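Local coordinates for protein inositol dehydrogenase (Lactobacillus casei, PDB 4MKX) that probably acts as an NAD-dependent oxidoreductase of the Gfo/Idh/MocA family, dehydrogenating scyllo-inositol, at residues V202-T207 and A328-Q333. Numbering follows the deposited sequence.
Sequences VIRWFT and AEDGLQ
NH1 of Arg204 has two acceptors, Asp330 OD1 and a bridging water: it gives a salt-bridging hydrogen bond to Asp330 OD1 (2.9 Å, nearly straight at 167°) and another, of 2.7 Å from Arg204 NH1, to the water, which in turn donates a hydrogen bond to Asp330 O. The carboxylate oxygen lies close to the guanidinium plane, yet is itself met on its anti side, the two planes being 54° apart. The bend at chi3 (63°) of Arg204 turns the guanidinium so that Gln333 CB lies over one face near its rim, 3.5 Å from Arg204 NE. Beyond CB, Gln333 bends away to give its amide NE2 to Glu329 OE2 (2.8 Å), one turn back on the same helix. With an alanine at Arg204, Asp330 OD1 would probably lose its cationic mate and the aliphatic base of Gln333 its cover. Arg204 NE also pairs with Glu210, while Asp330 OD2 accepts from Thr327 N at the helix start. The contact ties helix 197-207, in the C-terminal domain, to helix 328-347, their local axes 11.2 Å apart; Ile203 packs on strand 234-241 of the mixed sheet, Phe206 on helix 145-155, and Leu332 on helix 117-128.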
loop_
_atom_site.group_PDB
_atom_site.type_symbol
_atom_site.label_atom_id
_atom_site.label_comp_id
_atom_site.label_asym_id
_atom_site.label_seq_id
_atom_site.Cartn_x
_atom_site.Cartn_y
_atom_site.Cartn_z
ATOM N N VAL A 202 22.422 8.449 10.169
ATOM C CA VAL A 202 21.152 7.918 10.632
ATOM C C VAL A 202 21.342 6.739 11.591
ATOM O O VAL A 202 20.672 6.657 12.614
ATOM C CB VAL A 202 20.244 7.508 9.428
ATOM C CG1 VAL A 202 19.320 6.372 9.787
ATOM C CG2 VAL A 202 19.465 8.710 8.926
ATOM N N ILE A 203 22.269 5.854 11.264
ATOM C CA ILE A 203 22.554 4.704 12.111
ATOM C C ILE A 203 23.043 5.153 13.496
ATOM O O ILE A 203 22.510 4.717 14.535
ATOM C CB ILE A 203 23.543 3.774 11.410
ATOM C CG1 ILE A 203 22.820 3.059 10.267
ATOM C CG2 ILE A 203 24.110 2.739 12.378
ATOM C CD1 ILE A 203 23.738 2.536 9.190
ATOM N N ARG A 204 23.996 6.080 13.511
ATOM C CA ARG A 204 24.527 6.594 14.769
ATOM C C ARG A 204 23.464 7.342 15.558
ATOM O O ARG A 204 23.362 7.192 16.774
ATOM C CB ARG A 204 25.747 7.489 14.518
ATOM C CG ARG A 204 26.934 6.768 13.857
ATOM C CD ARG A 204 28.138 7.691 13.668
ATOM N NE ARG A 204 28.644 8.156 14.955
ATOM C CZ ARG A 204 28.464 9.387 15.428
ATOM N NH1 ARG A 204 27.795 10.291 14.715
ATOM N NH2 ARG A 204 28.946 9.711 16.617
ATOM N N TRP A 205 22.658 8.136 14.853
ATOM C CA TRP A 205 21.611 8.937 15.469
ATOM C C TRP A 205 20.571 8.058 16.156
ATOM O O TRP A 205 20.210 8.295 17.312
ATOM C CB TRP A 205 20.961 9.841 14.401
ATOM C CG TRP A 205 19.864 10.744 14.862
ATOM C CD1 TRP A 205 19.867 11.551 15.967
ATOM C CD2 TRP A 205 18.613 10.981 14.198
ATOM N NE1 TRP A 205 18.686 12.256 16.041
ATOM C CE2 TRP A 205 17.904 11.930 14.966
ATOM C CE3 TRP A 205 18.029 10.485 13.033
ATOM C CZ2 TRP A 205 16.627 12.379 14.609
ATOM C CZ3 TRP A 205 16.761 10.932 12.680
ATOM C CH2 TRP A 205 16.079 11.876 13.466
ATOM N N PHE A 206 20.098 7.026 15.460
ATOM C CA PHE A 206 19.046 6.179 16.020
ATOM C C PHE A 206 19.527 5.303 17.173
ATOM O O PHE A 206 18.779 5.075 18.117
ATOM C CB PHE A 206 18.415 5.292 14.932
ATOM C CG PHE A 206 17.284 5.948 14.207
ATOM C CD1 PHE A 206 15.994 5.880 14.706
ATOM C CD2 PHE A 206 17.508 6.645 13.030
ATOM C CE1 PHE A 206 14.941 6.497 14.044
ATOM C CE2 PHE A 206 16.456 7.266 12.361
ATOM C CZ PHE A 206 15.177 7.191 12.869
ATOM N N THR A 207 20.758 4.815 17.079
ATOM C CA THR A 207 21.279 3.840 18.041
ATOM C C THR A 207 22.030 4.458 19.219
ATOM O O THR A 207 21.939 3.959 20.343
ATOM C CB THR A 207 22.198 2.800 17.379
ATOM O OG1 THR A 207 23.358 3.433 16.834
ATOM C CG2 THR A 207 21.467 2.051 16.277
ATOM N N ALA A 328 30.845 18.430 15.378
ATOM C CA ALA A 328 31.973 18.115 14.523
ATOM C C ALA A 328 32.288 16.633 14.642
ATOM O O ALA A 328 32.796 16.034 13.701
ATOM C CB ALA A 328 33.177 18.938 14.920
ATOM N N GLU A 329 31.984 16.057 15.801
ATOM C CA GLU A 329 32.239 14.639 16.042
ATOM C C GLU A 329 31.315 13.768 15.204
ATOM O O GLU A 329 31.719 12.709 14.733
ATOM C CB GLU A 329 32.059 14.292 17.522
ATOM C CG GLU A 329 32.336 12.814 17.863
ATOM C CD GLU A 329 33.812 12.448 17.781
ATOM O OE1 GLU A 329 34.657 13.364 17.806
ATOM O OE2 GLU A 329 34.132 11.244 17.691
ATOM N N ASP A 330 30.068 14.197 15.038
ATOM C CA ASP A 330 29.166 13.474 14.145
ATOM C C ASP A 330 29.739 13.523 12.739
ATOM O O ASP A 330 29.651 12.559 11.979
ATOM C CB ASP A 330 27.770 14.095 14.178
ATOM C CG ASP A 330 27.082 13.898 15.508
ATOM O OD1 ASP A 330 27.166 12.784 16.056
ATOM O OD2 ASP A 330 26.455 14.851 16.015
ATOM N N GLY A 331 30.347 14.653 12.395
ATOM C CA GLY A 331 31.012 14.787 11.116
ATOM C C GLY A 331 32.226 13.892 10.954
ATOM O O GLY A 331 32.379 13.226 9.927
ATOM N N LEU A 332 33.112 13.908 11.947
ATOM C CA LEU A 332 34.297 13.052 11.922
ATOM C C LEU A 332 33.942 11.581 11.761
ATOM O O LEU A 332 34.516 10.895 10.908
ATOM C CB LEU A 332 35.109 13.237 13.202
ATOM C CG LEU A 332 36.269 12.253 13.397
ATOM C CD1 LEU A 332 37.331 12.461 12.330
ATOM C CD2 LEU A 332 36.846 12.407 14.785
ATOM N N GLN A 333 33.020 11.095 12.586
ATOM C CA GLN A 333 32.660 9.676 12.534
ATOM C C GLN A 333 32.014 9.293 11.213
ATOM O O GLN A 333 32.226 8.180 10.715
ATOM C CB GLN A 333 31.755 9.284 13.692
ATOM C CG GLN A 333 32.410 9.412 15.065
ATOM C CD GLN A 333 33.637 8.529 15.232
ATOM O OE1 GLN A 333 33.815 7.537 14.521
ATOM N NE2 GLN A 333 34.494 8.895 16.175
HETATM O O HOH W 1 27.369 10.768 12.136
#